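Local coordinates for protein aromatic amino acid exporter YddG (Starkeya novella, PDB 5I20) that exports amino acids of many kinds, among them threonine, methionine, lysine and glutamate, across the bacterial inner membrane, at residues Cys159-Ile162 and Trp163-Ser167; Val237-Leu240 and Gly241-Tyr245; Val46-Ala49 and Ala50-Arg54; Ala174-Pro177 and Thr178-Ala182. All coordinates share one frame; numbering follows the deposited sequence.

Interaction 1. Residues Cys159-Ile162 and Trp163-Ser167; sequences CAVI and WSVYS. With OLC ((2R)-2,3-dihydroxypropyl (9Z)-octadec-9-enoate), chain G.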
loop_
_atom_site.group_PDB
_atom_site.type_symbol
_atom_site.label_atom_id
_atom_site.label_comp_id
_atom_site.label_asym_id
_atom_site.label_seq_id
_atom_site.Cartn_x
_atom_site.Cartn_y
_atom_site.Cartn_z
ATOM N N CYS A 159 -10.472 -5.032 -1.680
ATOM C CA CYS A 159 -9.423 -4.037 -1.512
ATOM C C CYS A 159 -8.082 -4.546 -2.029
ATOM O O CYS A 159 -7.379 -3.849 -2.764
ATOM C CB CYS A 159 -9.317 -3.652 -0.033
ATOM S SG CYS A 159 -7.783 -2.863 0.448
ATOM N N ALA A 160 -7.740 -5.772 -1.645
ATOM C CA ALA A 160 -6.475 -6.386 -2.039
ATOM C C ALA A 160 -6.370 -6.559 -3.550
ATOM O O ALA A 160 -5.325 -6.281 -4.141
ATOM C CB ALA A 160 -6.303 -7.732 -1.343
ATOM N N VAL A 161 -7.455 -7.017 -4.168
ATOM C CA VAL A 161 -7.479 -7.262 -5.608
ATOM C C VAL A 161 -7.400 -5.964 -6.409
ATOM O O VAL A 161 -6.653 -5.870 -7.383
ATOM C CB VAL A 161 -8.750 -8.031 -6.024
ATOM C CG1 VAL A 161 -8.838 -8.146 -7.540
ATOM C CG2 VAL A 161 -8.772 -9.403 -5.382
ATOM N N ILE A 162 -8.174 -4.966 -5.993
ATOM C CA ILE A 162 -8.209 -3.685 -6.690
ATOM C C ILE A 162 -6.838 -3.006 -6.665
ATOM O O ILE A 162 -6.359 -2.512 -7.689
ATOM C CB ILE A 162 -9.274 -2.750 -6.083
ATOM C CG1 ILE A 162 -10.672 -3.298 -6.375
ATOM C CG2 ILE A 162 -9.146 -1.342 -6.642
ATOM C CD1 ILE A 162 -11.790 -2.534 -5.694
ATOM N N TRP A 163 -6.199 -3.002 -5.501
ATOM C CA TRP A 163 -4.867 -2.421 -5.372
ATOM C C TRP A 163 -3.824 -3.219 -6.155
ATOM O O TRP A 163 -2.929 -2.642 -6.774
ATOM C CB TRP A 163 -4.459 -2.333 -3.899
ATOM C CG TRP A 163 -3.031 -1.921 -3.712
ATOM C CD1 TRP A 163 -1.993 -2.716 -3.323
ATOM C CD2 TRP A 163 -2.478 -0.617 -3.925
ATOM N NE1 TRP A 163 -0.830 -1.986 -3.271
ATOM C CE2 TRP A 163 -1.101 -0.694 -3.637
ATOM C CE3 TRP A 163 -3.016 0.610 -4.328
ATOM C CZ2 TRP A 163 -0.254 0.409 -3.740
ATOM C CZ3 TRP A 163 -2.175 1.704 -4.427
ATOM C CH2 TRP A 163 -0.808 1.597 -4.135
ATOM N N SER A 164 -3.942 -4.543 -6.125
ATOM C CA SER A 164 -3.031 -5.409 -6.871
ATOM C C SER A 164 -3.167 -5.218 -8.375
ATOM O O SER A 164 -2.172 -5.210 -9.102
ATOM C CB SER A 164 -3.276 -6.879 -6.528
ATOM O OG SER A 164 -2.973 -7.141 -5.171
ATOM N N VAL A 165 -4.404 -5.091 -8.845
ATOM C CA VAL A 165 -4.635 -4.907 -10.269
ATOM C C VAL A 165 -4.167 -3.517 -10.675
ATOM O O VAL A 165 -3.480 -3.365 -11.679
ATOM C CB VAL A 165 -6.117 -5.121 -10.642
ATOM C CG1 VAL A 165 -6.404 -4.608 -12.048
ATOM C CG2 VAL A 165 -6.471 -6.596 -10.530
ATOM N N TYR A 166 -4.509 -2.512 -9.873
ATOM C CA TYR A 166 -4.026 -1.155 -10.101
ATOM C C TYR A 166 -2.505 -1.105 -10.239
ATOM O O TYR A 166 -1.975 -0.440 -11.129
ATOM C CB TYR A 166 -4.463 -0.225 -8.966
ATOM C CG TYR A 166 -3.751 1.106 -8.989
ATOM C CD1 TYR A 166 -4.146 2.113 -9.862
ATOM C CD2 TYR A 166 -2.674 1.354 -8.148
ATOM C CE1 TYR A 166 -3.491 3.330 -9.895
ATOM C CE2 TYR A 166 -2.015 2.566 -8.171
ATOM C CZ TYR A 166 -2.426 3.550 -9.047
ATOM O OH TYR A 166 -1.769 4.757 -9.068
ATOM N N SER A 167 -1.810 -1.807 -9.350
ATOM C CA SER A 167 -0.351 -1.815 -9.344
ATOM C C SER A 167 0.227 -2.490 -10.583
ATOM O O SER A 167 1.084 -1.928 -11.267
ATOM C CB SER A 167 0.174 -2.514 -8.090
ATOM O OG SER A 167 -0.234 -1.837 -6.917
HETATM C C10 OLC G . -1.031 -0.339 0.027
HETATM C C9 OLC G . -0.470 1.038 0.109
HETATM C C11 OLC G . -2.508 -0.524 0.061
HETATM C C8 OLC G . -1.380 2.208 0.248
HETATM C C16 OLC G . -3.387 -2.337 4.698
HETATM C C12 OLC G . -2.838 -1.844 0.671
HETATM C C7 OLC G . -1.413 2.678 1.663
HETATM C C15 OLC G . -4.455 -1.970 3.722
HETATM C C13 OLC G . -4.187 -1.775 1.303
HETATM C C6 OLC G . -2.296 3.877 1.772
HETATM C C14 OLC G . -4.259 -2.724 2.449
HETATM C C5 OLC G . -3.396 3.604 2.741
HETATM C C4 OLC G . -4.031 4.887 3.165
HETATM C C3 OLC G . -4.990 4.629 4.279
HETATM C C2 OLC G . -5.466 5.928 4.836
#
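Trp163, bonded through its N to Cys159 O one turn earlier, has its indole caught between a lipid chain and a hydroxyl. Over one face runs the monoolein acyl chain, whose C10, part of the cis double bond, stands 3.7 Å from Trp163 CE2. Against the opposite face, offset toward the rim, lies Ser167 OG. The indole reaches this position with CG anti to the backbone N (chi1 172°), which lays the ring along the lipid chain. Cys159 borders the same chain, its SG 3.9 Å from the lipid C13. Two donors grip Trp163 O from opposite faces of its carbonyl plane: Ser167 N, and Ser167 OG at 2.8 Å. Ser167 OG also bonds Trp228 NE1, while the Trp228 ring stacks on Trp163 and Trp101 meets Trp163 edge-to-face. On the surface of helix 150-169, Val161 and Val165 lie side by side, with Val161 CG1 4.1 Å from Val165 CG2. A serine in place of Trp163 would probably deprive the lipid of the flat surface it lies on and Trp228 of its stacking partner. An aromatic surface that accepts an oleoyl chain would be consistent with lining a central cavity that takes varied substrates.

Interaction 2. Residues Val237-Leu240 and Gly241-Tyr245; sequences VRLL and GVLSY. With OLC ((2R)-2,3-dihydroxypropyl (9Z)-octadec-9-enoate), chain H; SO4 (sulfate ion), chain K.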
loop_
_atom_site.group_PDB
_atom_site.type_symbol
_atom_site.label_atom_id
_atom_site.label_comp_id
_atom_site.label_asym_id
_atom_site.label_seq_id
_atom_site.Cartn_x
_atom_site.Cartn_y
_atom_site.Cartn_z
ATOM N N VAL A 237 8.409 -5.593 -10.944
ATOM C CA VAL A 237 7.104 -5.758 -10.311
ATOM C C VAL A 237 7.006 -6.994 -9.413
ATOM O O VAL A 237 6.454 -6.924 -8.313
ATOM C CB VAL A 237 5.983 -5.835 -11.371
ATOM C CG1 VAL A 237 4.632 -6.086 -10.713
ATOM C CG2 VAL A 237 5.944 -4.560 -12.195
ATOM N N ARG A 238 7.532 -8.127 -9.869
ATOM C CA ARG A 238 7.388 -9.348 -9.085
ATOM C C ARG A 238 8.253 -9.272 -7.831
ATOM O O ARG A 238 7.915 -9.850 -6.801
ATOM C CB ARG A 238 7.727 -10.596 -9.916
ATOM C CG ARG A 238 9.132 -10.661 -10.487
ATOM C CD ARG A 238 9.116 -10.486 -11.998
ATOM N NE ARG A 238 9.995 -11.433 -12.675
ATOM C CZ ARG A 238 11.280 -11.212 -12.941
ATOM N NH1 ARG A 238 11.849 -10.069 -12.587
ATOM N NH2 ARG A 238 11.997 -12.136 -13.564
ATOM N N LEU A 239 9.352 -8.533 -7.916
ATOM C CA LEU A 239 10.225 -8.348 -6.765
ATOM C C LEU A 239 9.627 -7.361 -5.764
ATOM O O LEU A 239 9.689 -7.585 -4.553
ATOM C CB LEU A 239 11.609 -7.874 -7.215
ATOM C CG LEU A 239 12.675 -7.798 -6.121
ATOM C CD1 LEU A 239 12.741 -9.107 -5.351
ATOM C CD2 LEU A 239 14.028 -7.463 -6.726
ATOM N N LEU A 240 9.050 -6.275 -6.269
ATOM C CA LEU A 240 8.416 -5.282 -5.404
ATOM C C LEU A 240 7.199 -5.878 -4.700
ATOM O O LEU A 240 6.845 -5.463 -3.596
ATOM C CB LEU A 240 8.022 -4.034 -6.204
ATOM C CG LEU A 240 9.181 -3.117 -6.608
ATOM C CD1 LEU A 240 8.737 -2.095 -7.643
ATOM C CD2 LEU A 240 9.768 -2.418 -5.385
ATOM N N GLY A 241 6.565 -6.856 -5.341
ATOM C CA GLY A 241 5.512 -7.626 -4.702
ATOM C C GLY A 241 6.054 -8.382 -3.502
ATOM O O GLY A 241 5.490 -8.325 -2.410
ATOM N N VAL A 242 7.169 -9.078 -3.709
ATOM C CA VAL A 242 7.841 -9.811 -2.641
ATOM C C VAL A 242 8.267 -8.869 -1.516
ATOM O O VAL A 242 8.017 -9.137 -0.341
ATOM C CB VAL A 242 9.085 -10.573 -3.170
ATOM C CG1 VAL A 242 9.826 -11.259 -2.029
ATOM C CG2 VAL A 242 8.672 -11.591 -4.222
ATOM N N LEU A 243 8.894 -7.757 -1.888
ATOM C CA LEU A 243 9.431 -6.806 -0.920
ATOM C C LEU A 243 8.351 -6.077 -0.127
ATOM O O LEU A 243 8.627 -5.530 0.938
ATOM C CB LEU A 243 10.322 -5.787 -1.627
ATOM C CG LEU A 243 11.597 -6.349 -2.255
ATOM C CD1 LEU A 243 12.326 -5.275 -3.041
ATOM C CD2 LEU A 243 12.502 -6.956 -1.189
ATOM N N SER A 244 7.125 -6.064 -0.638
ATOM C CA SER A 244 6.038 -5.371 0.050
ATOM C C SER A 244 5.714 -5.994 1.414
ATOM O O SER A 244 5.242 -5.300 2.310
ATOM C CB SER A 244 4.789 -5.336 -0.832
ATOM O OG SER A 244 4.969 -4.435 -1.914
ATOM N N TYR A 245 5.992 -7.286 1.593
ATOM C CA TYR A 245 5.806 -7.903 2.910
ATOM C C TYR A 245 6.836 -7.423 3.938
ATOM O O TYR A 245 6.835 -7.878 5.077
ATOM C CB TYR A 245 5.849 -9.432 2.817
ATOM C CG TYR A 245 4.570 -10.028 2.283
ATOM C CD1 TYR A 245 3.348 -9.750 2.886
ATOM C CD2 TYR A 245 4.579 -10.842 1.159
ATOM C CE1 TYR A 245 2.174 -10.280 2.393
ATOM C CE2 TYR A 245 3.412 -11.376 0.657
ATOM C CZ TYR A 245 2.211 -11.092 1.277
ATOM O OH TYR A 245 1.043 -11.622 0.779
HETATM C C8 OLC H . 15.976 -4.245 -0.875
HETATM C C7 OLC H . 15.917 -2.975 -1.651
HETATM C C6 OLC H . 15.411 -3.248 -3.027
HETATM C C5 OLC H . 16.474 -3.940 -3.810
HETATM C C4 OLC H . 16.206 -3.779 -5.267
HETATM C C3 OLC H . 17.149 -4.642 -6.032
HETATM C C2 OLC H . 17.112 -4.256 -7.471
HETATM C C1 OLC H . 16.866 -5.471 -8.298
HETATM O O19 OLC H . 16.232 -5.381 -9.340
HETATM O O20 OLC H . 17.412 -6.672 -7.916
HETATM S S SO4 K . 15.132 -11.954 -14.970
HETATM O O1 SO4 K . 16.264 -12.238 -15.845
HETATM O O2 SO4 K . 13.978 -12.737 -15.400
HETATM O O3 SO4 K . 15.481 -12.310 -13.598
HETATM O O4 SO4 K . 14.804 -10.535 -15.039
#
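Leu239 and Leu243 form the close-packed side of this turn: Leu243 CG lies 3.2 Å from Leu239 O, and Leu243 CD1 reaches Leu239 CG at 4.0 Å as the two side chains cross obliquely. Leu239 O also takes the hydrogen bond of Leu243 N, in the carbonyl plane at 2.8 Å. The next carbonyl, Leu240 O, receives the Ser244 hydroxyl, OG 2.7 Å away, besides a weak bond from Ser244 N. OG turns back beside its own backbone N (chi1 -72°) to reach it. This serine-to-carbonyl bond comes at the C-terminal side of the short helix 237-243, which with helix 246-258 makes up one transmembrane segment. Phe11 and Ile14 of helix 3-17 and Ala278 of helix 265-282 pack on Leu243, and a monoolein runs past it and Leu239. Toward the cytoplasmic end side-chain packing gives way to polar contacts. Arg238 extends through a bent chain, salt-bridged from NH1 to Asp236 and hydrogen-bonded from NH2 to Arg116 O. A leucine replacing Arg238 would probably leave the Asp236 carboxylate without its charged mate. A sulfate, probably from the crystallisation liquor, lies loosely at the guanidinium edge, Arg238 NH2 reaching its O2 in a weak 2.8 Å bond; Arg118 also binds it.

Interaction 3. Residues Val46-Ala49 and Ala50-Arg54; sequences VGIA and AGLAR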
loop_
_atom_site.group_PDB
_atom_site.type_symbol
_atom_site.label_atom_id
_atom_site.label_comp_id
_atom_site.label_asym_id
_atom_site.label_seq_id
_atom_site.Cartn_x
_atom_site.Cartn_y
_atom_site.Cartn_z
ATOM N N VAL A 46 1.694 17.771 -3.508
ATOM C CA VAL A 46 3.121 17.477 -3.550
ATOM C C VAL A 46 3.541 17.081 -4.962
ATOM O O VAL A 46 4.587 17.504 -5.452
ATOM C CB VAL A 46 3.494 16.351 -2.567
ATOM C CG1 VAL A 46 4.955 15.964 -2.729
ATOM C CG2 VAL A 46 3.214 16.786 -1.140
ATOM N N GLY A 47 2.708 16.275 -5.612
ATOM C CA GLY A 47 2.959 15.855 -6.978
ATOM C C GLY A 47 2.954 17.013 -7.955
ATOM O O GLY A 47 3.729 17.034 -8.911
ATOM N N ILE A 48 2.074 17.980 -7.720
ATOM C CA ILE A 48 2.027 19.179 -8.548
ATOM C C ILE A 48 3.297 20.000 -8.344
ATOM O O ILE A 48 3.945 20.409 -9.307
ATOM C CB ILE A 48 0.794 20.046 -8.229
ATOM C CG1 ILE A 48 -0.492 19.285 -8.564
ATOM C CG2 ILE A 48 0.851 21.358 -8.998
ATOM C CD1 ILE A 48 -1.756 20.020 -8.176
ATOM N N ALA A 49 3.649 20.221 -7.082
ATOM C CA ALA A 49 4.833 20.996 -6.728
ATOM C C ALA A 49 6.108 20.339 -7.244
ATOM O O ALA A 49 7.059 21.022 -7.620
ATOM C CB ALA A 49 4.908 21.183 -5.220
ATOM N N ALA A 50 6.125 19.009 -7.255
ATOM C CA ALA A 50 7.268 18.265 -7.767
ATOM C C ALA A 50 7.420 18.484 -9.267
ATOM O O ALA A 50 8.536 18.563 -9.785
ATOM C CB ALA A 50 7.123 16.779 -7.457
ATOM N N GLY A 51 6.290 18.587 -9.959
ATOM C CA GLY A 51 6.291 18.797 -11.394
ATOM C C GLY A 51 6.733 20.195 -11.783
ATOM O O GLY A 51 7.340 20.391 -12.836
ATOM N N LEU A 52 6.429 21.170 -10.931
ATOM C CA LEU A 52 6.779 22.560 -11.201
ATOM C C LEU A 52 8.287 22.770 -11.143
ATOM O O LEU A 52 8.847 23.534 -11.930
ATOM C CB LEU A 52 6.079 23.491 -10.211
ATOM C CG LEU A 52 4.549 23.493 -10.264
ATOM C CD1 LEU A 52 3.972 24.536 -9.317
ATOM C CD2 LEU A 52 4.054 23.720 -11.687
ATOM N N ALA A 53 8.939 22.085 -10.208
ATOM C CA ALA A 53 10.390 22.139 -10.085
ATOM C C ALA A 53 11.055 21.499 -11.299
ATOM O O ALA A 53 12.181 21.845 -11.659
ATOM C CB ALA A 53 10.842 21.452 -8.805
ATOM N N ARG A 54 10.352 20.560 -11.922
ATOM C CA ARG A 54 10.836 19.912 -13.131
ATOM C C ARG A 54 10.278 20.613 -14.363
ATOM O O ARG A 54 10.597 20.252 -15.497
ATOM C CB ARG A 54 10.453 18.430 -13.143
#
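The peptide carbonyl of Ile48 is the flat group at the middle of this contact: Leu52 N lies in its plane, 3.1 Å from Ile48 O. The neighbouring carbonyl of Gly47 is met differently, for Gly51 N stands above the carbonyl plane, 37° out of it, at 3.2 Å from Gly47 O. Between these two comes a further, weak bond from Gly51 N to Ile48 O, so that this oxygen serves two donors. All of it belongs to the last turns of helix 32-53, at the cytoplasmic end of a transmembrane helix. Gly47 and Gly51, four residues apart, make a GxxxG motif, and both are buried on one face of the helix, where the start of helix 181-199 approaches. The bonding slackens along the chain. Ala50 N holds Val46 O firmly at 2.8 Å, whereas Ala53 N reaches Ala49 O only weakly, at 3.4 Å. Ile48, Ala49, Ala50, Leu52 and Ala53 lie on the surface, all apolar. The Ala50 methyl lies close over the preceding turn, with CB 3.3 Å from Val46 O. The side chains of Ile48 and Leu52 are only loosely in touch, Ile48 CG2 to Leu52 CG 4.5 Å. Leu52 has CG anti to its carbonyl carbon (chi1 -63°), which turns the branch back over the Ile48 peptide. There Leu52 CG lies 3.3 Å from Ile48 O, while Leu52 CD1 and CD2 each stand 4.1 Å from that same oxygen.

Interaction 4. Residues Ala174-Pro177 and Thr178-Ala182; sequences ARVP and TEVVA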
loop_
_atom_site.group_PDB
_atom_site.type_symbol
_atom_site.label_atom_id
_atom_site.label_comp_id
_atom_site.label_asym_id
_atom_site.label_seq_id
_atom_site.Cartn_x
_atom_site.Cartn_y
_atom_site.Cartn_z
ATOM N N ALA A 174 2.689 2.630 -18.850
ATOM C CA ALA A 174 4.063 3.072 -18.620
ATOM C C ALA A 174 4.390 4.380 -19.345
ATOM O O ALA A 174 5.275 5.121 -18.919
ATOM C CB ALA A 174 5.040 1.984 -19.037
ATOM N N ARG A 175 3.681 4.666 -20.433
ATOM C CA ARG A 175 3.894 5.915 -21.160
ATOM C C ARG A 175 3.356 7.113 -20.379
ATOM O O ARG A 175 3.798 8.244 -20.585
ATOM C CB ARG A 175 3.239 5.857 -22.543
ATOM N N VAL A 176 2.406 6.858 -19.482
ATOM C CA VAL A 176 1.784 7.921 -18.697
ATOM C C VAL A 176 2.729 8.457 -17.623
ATOM O O VAL A 176 3.229 7.694 -16.798
ATOM C CB VAL A 176 0.484 7.435 -18.026
ATOM C CG1 VAL A 176 -0.126 8.542 -17.187
ATOM C CG2 VAL A 176 -0.505 6.948 -19.076
ATOM N N PRO A 177 2.975 9.781 -17.637
ATOM C CA PRO A 177 3.876 10.449 -16.688
ATOM C C PRO A 177 3.485 10.219 -15.229
ATOM O O PRO A 177 2.306 10.056 -14.923
ATOM C CB PRO A 177 3.740 11.930 -17.057
ATOM C CG PRO A 177 3.317 11.924 -18.487
ATOM C CD PRO A 177 2.427 10.723 -18.630
ATOM N N THR A 178 4.478 10.211 -14.345
ATOM C CA THR A 178 4.259 9.945 -12.927
ATOM C C THR A 178 3.402 11.021 -12.270
ATOM O O THR A 178 2.582 10.729 -11.399
ATOM C CB THR A 178 5.600 9.835 -12.171
ATOM O OG1 THR A 178 6.405 8.817 -12.774
ATOM C CG2 THR A 178 5.372 9.490 -10.707
ATOM N N GLU A 179 3.581 12.263 -12.708
ATOM C CA GLU A 179 2.875 13.402 -12.125
ATOM C C GLU A 179 1.357 13.310 -12.294
ATOM O O GLU A 179 0.612 14.041 -11.643
ATOM C CB GLU A 179 3.384 14.716 -12.731
ATOM C CG GLU A 179 4.175 14.558 -14.023
ATOM C CD GLU A 179 5.636 14.214 -13.782
ATOM O OE1 GLU A 179 6.225 14.743 -12.815
ATOM O OE2 GLU A 179 6.193 13.411 -14.560
ATOM N N VAL A 180 0.908 12.412 -13.166
ATOM C CA VAL A 180 -0.519 12.211 -13.397
ATOM C C VAL A 180 -1.198 11.649 -12.139
ATOM O O VAL A 180 -2.382 11.899 -11.901
ATOM C CB VAL A 180 -0.755 11.281 -14.612
ATOM C CG1 VAL A 180 -2.236 10.964 -14.788
ATOM C CG2 VAL A 180 -0.202 11.929 -15.875
ATOM N N VAL A 181 -0.430 10.923 -11.326
ATOM C CA VAL A 181 -0.908 10.380 -10.050
ATOM C C VAL A 181 -1.493 11.475 -9.154
ATOM O O VAL A 181 -2.428 11.232 -8.388
ATOM C CB VAL A 181 0.232 9.639 -9.304
ATOM C CG1 VAL A 181 -0.162 9.312 -7.867
ATOM C CG2 VAL A 181 0.613 8.366 -10.052
ATOM N N ALA A 182 -0.950 12.685 -9.266
ATOM C CA ALA A 182 -1.498 13.842 -8.565
ATOM C C ALA A 182 -2.968 14.041 -8.921
ATOM O O ALA A 182 -3.783 14.382 -8.065
ATOM C CB ALA A 182 -0.694 15.093 -8.893
#
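The contact lies where the cytoplasmic loop after helix 150-169 turns into the transmembrane segment that holds helix 181-199. Pro177 O takes the hydrogen bond of Val180 N, at 3.3 Å, closing an i-to-i+3 turn. The N-H points well at the oxygen, but the donor stands above the carbonyl plane, 56° out of it. Beside this bond the side chains close up. Val176 crosses Val180 at about a right angle, with Val176 CG1 3.6 Å from Val180 CG2. That methyl of Val180 also meets the proline ring, its CG2 4.0 Å from Pro177 CD. Val180 CG2 is placed for both because it lies beside its own backbone N, while CG1 is anti to it (chi1 175°). Glu179 folds back toward the proline: its chain bends at chi2, and Glu179 OE2 comes within 3.8 Å of Pro177 CB, a contact of carboxylate with ring carbon. Around the turn, Gln63 touches Val176, Pro177 and Val180, and Lys233 NZ bonds Val176 O. Thr178 packs against Tyr226, Asp229 and Ile230 of helix 224-234, joining the turn to that helix. The next amides repeat the i-to-i+3 spacing, Val181 N bonding Thr178 O at 3.0 Å and Ala182 N bonding Glu179 O at 3.2 Å. Pro177 has no N-H to donate; an extended proline followed by i-to-i+3 bonds is a common way into a helix, where the first residues need no N-H partner.

How the interactions relate
Interactions 3 and 4 touch, their centres 12 Å apart: Ala182 CB packs 4.2 Å from both Gly47 CA and Ile48 N, and Gly51 CA lies 4.3 Å from Glu179 OE1. The glycine face of helix 32-53 thus receives the start of helix 181-199, joining the two EamA-like parts of the chain. Interaction 1 lies nearer the middle of the chain, about 9 Å from its centre, in keeping with the central substrate cavity. It comes within about 4 Å of interaction 4 and 5 Å of interaction 2 between nearest atoms, without touching either. Interactions 2 and 3 stand about 27 Å apart between centres. Separate monoolein molecules touch interactions 1 and 2.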